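Local coordinates for protein agmatinase (Burkholderia thailandensis, PDB 4DZ4) that probably catalyses the manganese-dependent hydrolysis of agmatine to putrescine and urea, as a member of the arginase family, at residues 158-163 / 196-201; 201-206 / 215-220; 19-24 / 95-100. All blocks are in the same frame, centred on the assembly; numbering follows the deposited sequence.

Contact 1 (158-163 / 196-201); sequences SLIHFD and ASVQVG. With MN (manganese (II) ion), chain Q; MN (manganese (II) ion), chain P.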
ATOM      1  N   SER B 158      -9.121  -7.747  39.307  1.00 16.94           N
ATOM      2  CA  SER B 158      -8.684  -8.826  38.425  1.00 16.19           C
ATOM      3  C   SER B 158      -8.447  -8.259  37.039  1.00 15.06           C
ATOM      4  O   SER B 158      -9.299  -7.521  36.503  1.00 15.03           O
ATOM      5  CB  SER B 158      -9.748  -9.920  38.361  1.00 16.64           C
ATOM      6  OG  SER B 158      -9.655 -10.728  39.509  1.00 17.13           O
ATOM      7  N   LEU B 159      -7.284  -8.566  36.464  1.00 14.14           N
ATOM      8  CA  LEU B 159      -7.017  -8.151  35.086  1.00 13.20           C
ATOM      9  C   LEU B 159      -7.164  -9.339  34.143  1.00 12.76           C
ATOM     10  O   LEU B 159      -6.627 -10.432  34.401  1.00 13.08           O
ATOM     11  CB  LEU B 159      -5.623  -7.547  34.948  1.00 12.93           C
ATOM     12  CG  LEU B 159      -5.347  -6.832  33.615  1.00 13.26           C
ATOM     13  CD1 LEU B 159      -6.121  -5.514  33.536  1.00 13.25           C
ATOM     14  CD2 LEU B 159      -3.844  -6.582  33.473  1.00 12.90           C
ATOM     15  N   ILE B 160      -7.910  -9.125  33.073  1.00 11.88           N
ATOM     16  CA  ILE B 160      -7.986 -10.118  31.984  1.00 11.82           C
ATOM     17  C   ILE B 160      -7.308  -9.440  30.796  1.00 11.02           C
ATOM     18  O   ILE B 160      -7.818  -8.485  30.238  1.00 10.91           O
ATOM     19  CB  ILE B 160      -9.434 -10.515  31.628  1.00 12.27           C
ATOM     20  CG1 ILE B 160     -10.158 -11.119  32.847  1.00 13.18           C
ATOM     21  CG2 ILE B 160      -9.395 -11.511  30.454  1.00 12.38           C
ATOM     22  CD1 ILE B 160     -11.644 -11.360  32.605  1.00 13.48           C
ATOM     23  N   HIS B 161      -6.154  -9.964  30.408  1.00 10.86           N
ATOM     24  CA  HIS B 161      -5.221  -9.231  29.526  1.00 10.48           C
ATOM     25  C   HIS B 161      -4.877 -10.060  28.311  1.00 10.60           C
ATOM     26  O   HIS B 161      -4.277 -11.122  28.448  1.00 11.01           O
ATOM     27  CB  HIS B 161      -4.011  -8.899  30.391  1.00 10.74           C
ATOM     28  CG  HIS B 161      -2.836  -8.282  29.665  1.00 10.49           C
ATOM     29  ND1 HIS B 161      -1.587  -8.301  30.203  1.00 10.92           N
ATOM     30  CD2 HIS B 161      -2.738  -7.588  28.471  1.00 10.31           C
ATOM     31  CE1 HIS B 161      -0.729  -7.672  29.377  1.00 10.44           C
ATOM     32  NE2 HIS B 161      -1.419  -7.234  28.321  1.00 10.33           N
ATOM     33  N   PHE B 162      -5.337  -9.623  27.137  1.00  9.99           N
ATOM     34  CA  PHE B 162      -5.051 -10.333  25.885  1.00 10.06           C
ATOM     35  C   PHE B 162      -3.881  -9.602  25.217  1.00  9.84           C
ATOM     36  O   PHE B 162      -3.976  -8.389  24.987  1.00  9.61           O
ATOM     37  CB  PHE B 162      -6.264 -10.295  24.957  1.00 10.10           C
ATOM     38  CG  PHE B 162      -7.429 -11.112  25.426  1.00 10.87           C
ATOM     39  CD1 PHE B 162      -7.667 -12.389  24.903  1.00 11.30           C
ATOM     40  CD2 PHE B 162      -8.322 -10.593  26.367  1.00 10.93           C
ATOM     41  CE1 PHE B 162      -8.749 -13.165  25.327  1.00 12.19           C
ATOM     42  CE2 PHE B 162      -9.434 -11.348  26.777  1.00 11.47           C
ATOM     43  CZ  PHE B 162      -9.648 -12.625  26.260  1.00 11.92           C
ATOM     44  N   ASP B 163      -2.792 -10.305  24.889  1.00  9.84           N
ATOM     45  CA  ASP B 163      -1.575  -9.615  24.440  1.00  9.88           C
ATOM     46  C   ASP B 163      -0.543 -10.636  24.050  1.00  9.83           C
ATOM     47  O   ASP B 163      -0.466 -11.704  24.672  1.00 10.13           O
ATOM     48  CB  ASP B 163      -1.005  -8.784  25.609  1.00  9.47           C
ATOM     49  CG  ASP B 163      -0.217  -7.555  25.169  1.00 10.16           C
ATOM     50  OD1 ASP B 163       0.624  -7.644  24.250  1.00 10.19           O
ATOM     51  OD2 ASP B 163      -0.384  -6.507  25.832  1.00  9.88           O
ATOM     52  N   ALA B 196      -5.329 -13.661  40.769  1.00 17.93           N
ATOM     53  CA  ALA B 196      -6.681 -13.604  40.203  1.00 17.06           C
ATOM     54  C   ALA B 196      -6.695 -12.846  38.883  1.00 15.97           C
ATOM     55  O   ALA B 196      -7.743 -12.354  38.444  1.00 16.03           O
ATOM     56  CB  ALA B 196      -7.669 -12.988  41.214  1.00 17.78           C
ATOM     57  N   SER B 197      -5.546 -12.817  38.203  1.00 14.90           N
ATOM     58  CA  SER B 197      -5.427 -12.153  36.905  1.00 13.45           C
ATOM     59  C   SER B 197      -4.867 -13.135  35.902  1.00 13.19           C
ATOM     60  O   SER B 197      -4.261 -14.131  36.271  1.00 12.92           O
ATOM     61  CB  SER B 197      -4.481 -10.947  37.007  1.00 13.06           C
ATOM     62  OG  SER B 197      -5.104  -9.913  37.769  1.00 13.13           O
ATOM     63  N   VAL B 198      -5.050 -12.834  34.630  1.00 12.61           N
ATOM     64  CA  VAL B 198      -4.669 -13.800  33.595  1.00 12.87           C
ATOM     65  C   VAL B 198      -4.265 -13.085  32.318  1.00 12.39           C
ATOM     66  O   VAL B 198      -4.899 -12.087  31.906  1.00 12.10           O
ATOM     67  CB  VAL B 198      -5.809 -14.834  33.346  1.00 13.49           C
ATOM     68  CG1 VAL B 198      -7.110 -14.143  32.905  1.00 13.36           C
ATOM     69  CG2 VAL B 198      -5.363 -15.906  32.341  1.00 13.41           C
ATOM     70  N   GLN B 199      -3.220 -13.616  31.682  1.00 12.06           N
ATOM     71  CA  GLN B 199      -2.689 -13.044  30.453  1.00 12.10           C
ATOM     72  C   GLN B 199      -2.810 -14.116  29.370  1.00 11.91           C
ATOM     73  O   GLN B 199      -2.396 -15.246  29.580  1.00 13.15           O
ATOM     74  CB  GLN B 199      -1.251 -12.600  30.682  1.00 11.94           C
ATOM     75  CG  GLN B 199      -1.166 -11.468  31.718  1.00 12.18           C
ATOM     76  CD  GLN B 199       0.248 -11.004  32.008  1.00 12.89           C
ATOM     77  OE1 GLN B 199       1.146 -11.806  32.297  1.00 13.83           O
ATOM     78  NE2 GLN B 199       0.467  -9.685  31.903  1.00 12.95           N
ATOM     79  N   VAL B 200      -3.395 -13.743  28.242  1.00 11.37           N
ATOM     80  CA  VAL B 200      -3.840 -14.703  27.219  1.00 11.52           C
ATOM     81  C   VAL B 200      -3.217 -14.349  25.856  1.00 10.84           C
ATOM     82  O   VAL B 200      -3.347 -13.213  25.380  1.00 10.76           O
ATOM     83  CB  VAL B 200      -5.374 -14.677  27.060  1.00 11.84           C
ATOM     84  CG1 VAL B 200      -5.811 -15.739  26.045  1.00 12.50           C
ATOM     85  CG2 VAL B 200      -6.075 -14.941  28.405  1.00 12.51           C
ATOM     86  N   GLY B 201      -2.555 -15.325  25.235  1.00 10.92           N
ATOM     87  CA  GLY B 201      -1.918 -15.138  23.927  1.00 10.67           C
ATOM     88  C   GLY B 201      -0.437 -14.759  24.022  1.00 10.68           C
ATOM     89  O   GLY B 201       0.229 -14.523  22.999  1.00 10.13           O
TER
HETATM   90 MN    MN Q 402       1.483  -6.200  22.963  1.00 13.04          MN
HETATM   91 MN    MN P 401       0.592  -4.558  25.590  0.78 14.69          MN
HETATM   92  O   HOH W   1       2.160  -5.040  24.542  1.00 13.72           O

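Contact 2 (201-206 / 215-220); sequences GIRTWN and LDAAWV. With EDO (1,2-ethanediol), chain R.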
ATOM      1  N   GLY B 201      -2.555 -15.325  25.235  1.00 10.92           N
ATOM      2  CA  GLY B 201      -1.918 -15.138  23.927  1.00 10.67           C
ATOM      3  C   GLY B 201      -0.437 -14.759  24.022  1.00 10.68           C
ATOM      4  O   GLY B 201       0.229 -14.523  22.999  1.00 10.13           O
ATOM      5  N   ILE B 202       0.077 -14.716  25.250  1.00 10.39           N
ATOM      6  CA  ILE B 202       1.490 -14.382  25.526  1.00 10.36           C
ATOM      7  C   ILE B 202       2.453 -15.202  24.676  1.00 10.81           C
ATOM      8  O   ILE B 202       2.300 -16.408  24.523  1.00 11.15           O
ATOM      9  CB  ILE B 202       1.847 -14.533  27.024  1.00 10.97           C
ATOM     10  CG1 ILE B 202       0.983 -13.586  27.891  1.00 10.48           C
ATOM     11  CG2 ILE B 202       3.364 -14.307  27.231  1.00 10.88           C
ATOM     12  CD1 ILE B 202       1.251 -12.083  27.659  1.00 10.42           C
ATOM     13  N   ARG B 203       3.450 -14.536  24.114  1.00 10.25           N
ATOM     14  CA  ARG B 203       4.465 -15.242  23.335  1.00 10.51           C
ATOM     15  C   ARG B 203       5.760 -14.435  23.308  1.00 10.90           C
ATOM     16  O   ARG B 203       6.532 -14.486  22.325  1.00 11.01           O
ATOM     17  CB  ARG B 203       3.952 -15.577  21.931  1.00 10.48           C
ATOM     18  CG  ARG B 203       3.346 -14.421  21.158  1.00  9.72           C
ATOM     19  CD  ARG B 203       2.668 -14.959  19.899  1.00  9.61           C
ATOM     20  NE  ARG B 203       2.146 -13.905  19.003  1.00  9.17           N
ATOM     21  CZ  ARG B 203       1.000 -13.232  19.148  1.00  8.87           C
ATOM     22  NH1 ARG B 203       0.644 -12.352  18.206  1.00  8.58           N
ATOM     23  NH2 ARG B 203       0.187 -13.430  20.190  1.00  8.51           N
ATOM     24  N   THR B 204       6.041 -13.763  24.437  1.00 10.86           N
ATOM     25  CA  THR B 204       7.327 -13.106  24.645  1.00 11.39           C
ATOM     26  C   THR B 204       7.762 -13.351  26.078  1.00 11.67           C
ATOM     27  O   THR B 204       6.922 -13.664  26.944  1.00 11.30           O
ATOM     28  CB  THR B 204       7.291 -11.586  24.379  1.00 11.20           C
ATOM     29  OG1 THR B 204       6.165 -10.985  25.030  1.00 10.78           O
ATOM     30  CG2 THR B 204       7.226 -11.313  22.857  1.00 11.31           C
ATOM     31  N   TRP B 205       9.063 -13.232  26.303  1.00 12.28           N
ATOM     32  CA  TRP B 205       9.674 -13.724  27.537  1.00 12.88           C
ATOM     33  C   TRP B 205       9.892 -12.667  28.584  1.00 13.23           C
ATOM     34  O   TRP B 205      10.425 -11.598  28.289  1.00 13.04           O
ATOM     35  CB  TRP B 205      11.029 -14.385  27.246  1.00 13.84           C
ATOM     36  CG  TRP B 205      11.619 -14.974  28.504  1.00 14.63           C
ATOM     37  CD1 TRP B 205      12.589 -14.420  29.326  1.00 14.97           C
ATOM     38  CD2 TRP B 205      11.211 -16.200  29.159  1.00 15.26           C
ATOM     39  NE1 TRP B 205      12.846 -15.237  30.399  1.00 15.86           N
ATOM     40  CE2 TRP B 205      12.044 -16.316  30.366  1.00 15.79           C
ATOM     41  CE3 TRP B 205      10.289 -17.209  28.859  1.00 15.65           C
ATOM     42  CZ2 TRP B 205      11.937 -17.394  31.239  1.00 16.65           C
ATOM     43  CZ3 TRP B 205      10.194 -18.294  29.754  1.00 16.36           C
ATOM     44  CH2 TRP B 205      11.006 -18.384  30.902  1.00 16.48           C
ATOM     45  N   ASN B 206       9.552 -13.009  29.828  1.00 13.45           N
ATOM     46  CA  ASN B 206       9.928 -12.195  30.999  1.00 14.27           C
ATOM     47  C   ASN B 206      10.508 -13.131  32.050  1.00 15.08           C
ATOM     48  O   ASN B 206       9.972 -14.219  32.285  1.00 15.42           O
ATOM     49  CB  ASN B 206       8.671 -11.495  31.543  1.00 13.70           C
ATOM     50  CG  ASN B 206       8.958 -10.443  32.616  1.00 13.99           C
ATOM     51  OD1 ASN B 206      10.059 -10.318  33.162  1.00 15.45           O
ATOM     52  ND2 ASN B 206       7.909  -9.691  32.951  1.00 13.96           N
ATOM     53  N   LEU B 215      -1.574 -17.894  29.954  1.00 13.20           N
ATOM     54  CA  LEU B 215      -2.046 -18.887  28.999  1.00 13.41           C
ATOM     55  C   LEU B 215      -1.409 -18.442  27.676  1.00 13.16           C
ATOM     56  O   LEU B 215      -1.923 -17.541  27.013  1.00 12.90           O
ATOM     57  CB  LEU B 215      -3.575 -18.918  28.925  1.00 13.78           C
ATOM     58  CG  LEU B 215      -4.342 -19.101  30.245  1.00 14.37           C
ATOM     59  CD1 LEU B 215      -5.859 -19.088  30.040  1.00 14.86           C
ATOM     60  CD2 LEU B 215      -3.888 -20.415  30.913  1.00 15.13           C
ATOM     61  N   ASP B 216      -0.264 -19.039  27.334  1.00 13.10           N
ATOM     62  CA  ASP B 216       0.474 -18.517  26.190  1.00 12.73           C
ATOM     63  C   ASP B 216      -0.209 -18.867  24.865  1.00 12.61           C
ATOM     64  O   ASP B 216      -1.171 -19.654  24.838  1.00 12.13           O
ATOM     65  CB  ASP B 216       1.989 -18.849  26.261  1.00 13.54           C
ATOM     66  CG  ASP B 216       2.325 -20.324  26.070  1.00 15.03           C
ATOM     67  OD1 ASP B 216       1.462 -21.168  25.716  1.00 14.92           O
ATOM     68  OD2 ASP B 216       3.523 -20.648  26.291  1.00 16.46           O
ATOM     69  N   ALA B 217       0.217 -18.216  23.777  1.00 11.73           N
ATOM     70  CA  ALA B 217      -0.370 -18.513  22.477  1.00 11.88           C
ATOM     71  C   ALA B 217      -0.400 -20.028  22.184  1.00 12.29           C
ATOM     72  O   ALA B 217      -1.430 -20.553  21.763  1.00 12.70           O
ATOM     73  CB  ALA B 217       0.362 -17.754  21.366  1.00 11.34           C
ATOM     74  N   ALA B 218       0.707 -20.729  22.429  1.00 12.94           N
ATOM     75  CA  ALA B 218       0.747 -22.176  22.171  1.00 13.79           C
ATOM     76  C   ALA B 218      -0.317 -22.913  22.984  1.00 14.23           C
ATOM     77  O   ALA B 218      -0.941 -23.863  22.497  1.00 14.89           O
ATOM     78  CB  ALA B 218       2.112 -22.758  22.492  1.00 14.05           C
ATOM     79  N   TRP B 219      -0.538 -22.441  24.203  1.00 14.37           N
ATOM     80  CA  TRP B 219      -1.500 -23.093  25.098  1.00 15.03           C
ATOM     81  C   TRP B 219      -2.896 -22.935  24.537  1.00 14.69           C
ATOM     82  O   TRP B 219      -3.691 -23.885  24.523  1.00 14.89           O
ATOM     83  CB  TRP B 219      -1.359 -22.510  26.507  1.00 15.33           C
ATOM     84  CG  TRP B 219      -2.133 -23.280  27.555  1.00 16.29           C
ATOM     85  CD1 TRP B 219      -1.633 -24.214  28.462  1.00 17.27           C
ATOM     86  CD2 TRP B 219      -3.569 -23.164  27.866  1.00 16.44           C
ATOM     87  NE1 TRP B 219      -2.647 -24.680  29.294  1.00 17.98           N
ATOM     88  CE2 TRP B 219      -3.831 -24.102  28.967  1.00 17.48           C
ATOM     89  CE3 TRP B 219      -4.628 -22.431  27.343  1.00 16.21           C
ATOM     90  CZ2 TRP B 219      -5.107 -24.253  29.519  1.00 17.97           C
ATOM     91  CZ3 TRP B 219      -5.895 -22.595  27.902  1.00 16.96           C
ATOM     92  CH2 TRP B 219      -6.131 -23.495  28.952  1.00 17.40           C
ATOM     93  N   VAL B 220      -3.203 -21.738  24.036  1.00 14.24           N
ATOM     94  CA  VAL B 220      -4.508 -21.464  23.472  1.00 14.18           C
ATOM     95  C   VAL B 220      -4.714 -22.318  22.224  1.00 14.71           C
ATOM     96  O   VAL B 220      -5.779 -22.895  22.043  1.00 15.34           O
ATOM     97  CB  VAL B 220      -4.724 -19.970  23.170  1.00 14.05           C
ATOM     98  CG1 VAL B 220      -6.058 -19.732  22.469  1.00 14.32           C
ATOM     99  CG2 VAL B 220      -4.639 -19.179  24.466  1.00 14.47           C
TER
HETATM  100  C1  EDO R 403      14.093 -10.876  30.392  1.00 26.14           C
HETATM  101  O1  EDO R 403      12.909 -10.525  31.167  1.00 23.94           O
HETATM  102  C2  EDO R 403      14.109 -10.291  28.971  1.00 25.14           C
HETATM  103  O2  EDO R 403      13.438 -11.144  28.014  1.00 25.02           O

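Contact 3 (19-24 / 95-100); sequences SVYGSS and DLAVID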
ATOM      1  N   SER B  19     -32.424  10.566  21.417  1.00 19.25           N
ATOM      2  CA  SER B  19     -32.294   9.695  22.598  1.00 18.64           C
ATOM      3  C   SER B  19     -30.999   8.906  22.505  1.00 17.92           C
ATOM      4  O   SER B  19     -30.493   8.688  21.403  1.00 16.80           O
ATOM      5  CB  SER B  19     -33.478   8.718  22.664  1.00 19.27           C
ATOM      6  OG  SER B  19     -33.242   7.579  23.490  1.00 18.72           O
ATOM      7  N   VAL B  20     -30.498   8.475  23.668  1.00 18.06           N
ATOM      8  CA  VAL B  20     -29.316   7.591  23.726  1.00 17.72           C
ATOM      9  C   VAL B  20     -29.602   6.173  23.243  1.00 17.88           C
ATOM     10  O   VAL B  20     -28.668   5.458  22.883  1.00 18.02           O
ATOM     11  CB  VAL B  20     -28.692   7.523  25.155  1.00 18.45           C
ATOM     12  CG1 VAL B  20     -28.069   8.867  25.521  1.00 20.28           C
ATOM     13  CG2 VAL B  20     -29.691   7.048  26.199  1.00 18.93           C
ATOM     14  N   TYR B  21     -30.876   5.772  23.234  1.00 18.03           N
ATOM     15  CA  TYR B  21     -31.306   4.451  22.770  1.00 18.00           C
ATOM     16  C   TYR B  21     -31.632   4.417  21.291  1.00 18.39           C
ATOM     17  O   TYR B  21     -32.036   5.435  20.724  1.00 18.69           O
ATOM     18  CB  TYR B  21     -32.561   4.026  23.536  1.00 18.69           C
ATOM     19  CG  TYR B  21     -32.262   3.793  24.990  1.00 18.54           C
ATOM     20  CD1 TYR B  21     -31.578   2.652  25.398  1.00 18.45           C
ATOM     21  CD2 TYR B  21     -32.648   4.712  25.961  1.00 18.58           C
ATOM     22  CE1 TYR B  21     -31.281   2.432  26.734  1.00 18.58           C
ATOM     23  CE2 TYR B  21     -32.371   4.487  27.291  1.00 18.97           C
ATOM     24  CZ  TYR B  21     -31.672   3.351  27.673  1.00 19.18           C
ATOM     25  OH  TYR B  21     -31.407   3.129  29.008  1.00 19.79           O
ATOM     26  N   GLY B  22     -31.428   3.248  20.679  1.00 18.36           N
ATOM     27  CA  GLY B  22     -31.925   2.966  19.330  1.00 19.07           C
ATOM     28  C   GLY B  22     -30.900   3.137  18.236  1.00 19.00           C
ATOM     29  O   GLY B  22     -29.969   3.914  18.377  1.00 18.59           O
ATOM     30  N   SER B  23     -31.075   2.393  17.143  1.00 19.59           N
ATOM     31  CA  SER B  23     -30.253   2.551  15.946  1.00 19.31           C
ATOM     32  C   SER B  23     -31.030   3.304  14.883  1.00 19.50           C
ATOM     33  O   SER B  23     -32.258   3.435  14.967  1.00 19.60           O
ATOM     34  CB  SER B  23     -29.863   1.194  15.389  1.00 19.81           C
ATOM     35  OG  SER B  23     -29.124   0.469  16.350  1.00 19.76           O
ATOM     36  N   SER B  24     -30.321   3.805  13.884  1.00 18.62           N
ATOM     37  CA  SER B  24     -31.006   4.429  12.763  1.00 19.31           C
ATOM     38  C   SER B  24     -30.300   4.081  11.478  1.00 18.83           C
ATOM     39  O   SER B  24     -29.118   3.767  11.498  1.00 19.62           O
ATOM     40  CB  SER B  24     -31.171   5.941  12.943  1.00 19.82           C
ATOM     41  OG  SER B  24     -29.972   6.566  13.270  1.00 19.68           O
ATOM     42  N   ASP B  95     -31.794  -1.409  24.444  1.00 20.42           N
ATOM     43  CA  ASP B  95     -31.892  -1.319  25.892  1.00 20.80           C
ATOM     44  C   ASP B  95     -30.590  -1.134  26.640  1.00 19.22           C
ATOM     45  O   ASP B  95     -30.591  -1.163  27.866  1.00 19.27           O
ATOM     46  CB  ASP B  95     -32.736  -2.464  26.481  1.00 23.26           C
ATOM     47  CG  ASP B  95     -32.265  -3.820  26.046  1.00 24.67           C
ATOM     48  OD1 ASP B  95     -31.055  -4.000  25.795  1.00 24.90           O
ATOM     49  OD2 ASP B  95     -33.123  -4.725  25.955  1.00 27.45           O
ATOM     50  N   LEU B  96     -29.495  -0.916  25.901  1.00 17.58           N
ATOM     51  CA  LEU B  96     -28.231  -0.494  26.490  1.00 16.34           C
ATOM     52  C   LEU B  96     -27.873   0.869  25.902  1.00 15.50           C
ATOM     53  O   LEU B  96     -27.747   1.012  24.680  1.00 15.06           O
ATOM     54  CB  LEU B  96     -27.086  -1.481  26.164  1.00 15.82           C
ATOM     55  CG  LEU B  96     -25.720  -1.234  26.835  1.00 15.39           C
ATOM     56  CD1 LEU B  96     -25.697  -1.622  28.303  1.00 15.80           C
ATOM     57  CD2 LEU B  96     -24.600  -1.985  26.095  1.00 14.87           C
ATOM     58  N   ALA B  97     -27.688   1.841  26.792  1.00 15.03           N
ATOM     59  CA  ALA B  97     -27.445   3.243  26.425  1.00 14.51           C
ATOM     60  C   ALA B  97     -25.927   3.446  26.322  1.00 13.60           C
ATOM     61  O   ALA B  97     -25.219   3.446  27.322  1.00 13.48           O
ATOM     62  CB  ALA B  97     -28.062   4.164  27.476  1.00 15.00           C
ATOM     63  N   VAL B  98     -25.464   3.579  25.085  1.00 13.03           N
ATOM     64  CA  VAL B  98     -24.033   3.684  24.759  1.00 12.44           C
ATOM     65  C   VAL B  98     -23.815   4.960  23.977  1.00 12.34           C
ATOM     66  O   VAL B  98     -24.536   5.204  23.001  1.00 12.82           O
ATOM     67  CB  VAL B  98     -23.572   2.490  23.903  1.00 11.98           C
ATOM     68  CG1 VAL B  98     -22.054   2.551  23.637  1.00 11.24           C
ATOM     69  CG2 VAL B  98     -23.920   1.175  24.574  1.00 12.40           C
ATOM     70  N   ILE B  99     -22.830   5.766  24.386  1.00 12.25           N
ATOM     71  CA  ILE B  99     -22.489   6.984  23.657  1.00 12.10           C
ATOM     72  C   ILE B  99     -21.016   6.955  23.257  1.00 11.67           C
ATOM     73  O   ILE B  99     -20.221   6.156  23.798  1.00 11.51           O
ATOM     74  CB  ILE B  99     -22.769   8.258  24.477  1.00 12.84           C
ATOM     75  CG1 ILE B  99     -21.808   8.311  25.705  1.00 13.09           C
ATOM     76  CG2 ILE B  99     -24.254   8.284  24.846  1.00 13.28           C
ATOM     77  CD1 ILE B  99     -21.704   9.634  26.462  1.00 14.21           C
ATOM     78  N   ASP B 100     -20.674   7.810  22.297  1.00 11.32           N
ATOM     79  CA  ASP B 100     -19.265   8.079  21.975  1.00 11.14           C
ATOM     80  C   ASP B 100     -18.966   9.500  22.506  1.00 11.92           C
ATOM     81  O   ASP B 100     -19.503  10.503  22.032  1.00 11.66           O
ATOM     82  CB  ASP B 100     -19.031   7.927  20.458  1.00 10.56           C
ATOM     83  CG  ASP B 100     -17.552   7.965  20.075  1.00 10.09           C
ATOM     84  OD1 ASP B 100     -16.775   8.593  20.813  1.00 10.01           O
ATOM     85  OD2 ASP B 100     -17.193   7.387  19.022  1.00  9.78           O
TER
HETATM   86  O   HOH W   2     -27.346   3.254  22.886  1.00 13.82           O
HETATM   87  O   HOH W   3     -26.213   6.579  21.600  1.00 14.57           O

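Contact 1 (158-163 / 196-201)
H161 and Q199 meet side chain to side chain one shell behind the manganese pair, on one face of the sheet. Q199 NE2 donates to H161 ND1 at 3.0 Å, reaching the imidazole at its edge and near its plane, although ring and amide planes are turned 54° apart. With CG anti to the backbone N (chi1 173°), H161 carries its ring along the face toward D163, and H161 NE2 donates to D163 OD2 at 2.8 Å, on the anti side of the carboxylate. That carboxylate bridges the metals: D163 OD1 binds one manganese at 2.1 Å and D163 OD2 the other at 2.2 Å, with a water shared between the ions. H139, H165, D167, D246 and D248 complete the two sites.

The two strands are neighbours in a parallel sheet and are joined through helix 182-188 as a beta-alpha-beta unit. Four backbone bonds, from V198 N to L159 O at one end and D163 N to V200 O at the other, tie them. On the opposite face F162 and V200 lie side by side, F162 CD1 3.9 Å from V200 CB, beneath helices 225-236 and 268-276; I160 CG2 and V198 CG1 stand farther apart, at 4.3 Å. Against this tight ladder and the close F162-V200 pair stands the A196 end, where the one partly exposed residue lies. Toward S158 and A196 side-chain hydroxyls take over from the backbone ladder. L159 N donates almost straight (171°) to S197 OG, which also bonds to D193 O, and S158 OG donates to A196 O, tilted out of the carbonyl plane.

H161 thus accepts from the Q199 amide at ND1 and donates to D163 at NE2, a chain that probably fixes the rotation of the imidazole and helps orient the bridging carboxylate.

Contact 2 (201-206 / 215-220)
A217 N donates to I202 O at 2.9 Å, and G201 N donates to L215 O at the same length of 2.9 Å; these two backbone bonds clip the corner at G201 to the start of helix 217-223. D216 CB is pressed close to I202 O. G201 O accepts from R203 NH2 at 3.0 Å, with G201 O at the edge of the guanidinium and near its plane. R203 starts with CG between the backbone N and the carbonyl carbon (chi1 51°) and then runs extended past the methyl of A217, its CD 3.9 Å from A217 CB. The guanidinium also bonds to the carbonyls of V262 and C249, which probably fix its orientation near the loop of the metal ligand D248.

D216 is the N-cap: its OD1 accepts from W219 N at 2.8 Å, while OD2 bonds to Y86 OH of the second subunit. One face of the W219 ring is covered by L215 CD2. The contact lies where the chain turns out of strand 198-202 at G201, next to the edge strand 213-216, whose chain passes straight into helix 217-223, with helix 225-236 packed against L215, W219 and V220.

Contact 3 (19-24 / 95-100)
Apolar contact is made by V20 and Y21, which close over A97. V20 points at the other segment and its two branches divide the work: with CG1 anti to its own carbonyl carbon (chi1 -68°), V20 CG1 meets I99 CG2 at 3.9 Å, while V20 CG2 comes within 3.5 Å of A97 CB. The V20 and I99 side chains cross at a slant. Y21 approaches the same methyl from beside V20, its CZ 3.7 Å from A97 CB, so two residues of the loop share one small side chain. The edge of the phenol ring is turned to the D95-L96 peptide, with Y21 CE1 3.6 Å from D95 C. Beyond the two segments, Y21 packs on K320 of the C-terminal helix 300-323.

The loop covers the start of strand 98-103, which lies between strands 39-40 and 49-54 in the parallel sheet of the arginase fold. An ST turn shapes the loop at this point: S19 OG accepts from Y21 N at 3.0 Å.

Polar contact between the segments goes through water. V20 O has two waters beside it and also accepts from R38 NH1. One water lies 2.6 Å from V20 O, takes the N-H of V98 at 2.9 Å and stands next to L96 O. The other donates to V20 O and to V98 O, the latter at 2.6 Å.

A salt bridge leads out of the contact from D95, which pairs with R317 of helix 300-323.

All three contacts reach one parallel sheet, but at different places in it. Along the chain they come in series: contact 3, then contact 1, then contact 2. Contacts 1 and 2 share G201 and strand 198-202, their centres lie about 11 Å apart, and V200 of one packs on V220 of the other; together they build the sheet outward from the metal-bearing strand 158-162 to the edge strand 213-216. Contact 3 lies on the other side of the chain's centre from contacts 1 and 2, its own centre about 30 Å from that of contact 1 and about 37 Å from that of contact 2, where the N-terminal loop covers strand 98-103, away from the manganese site.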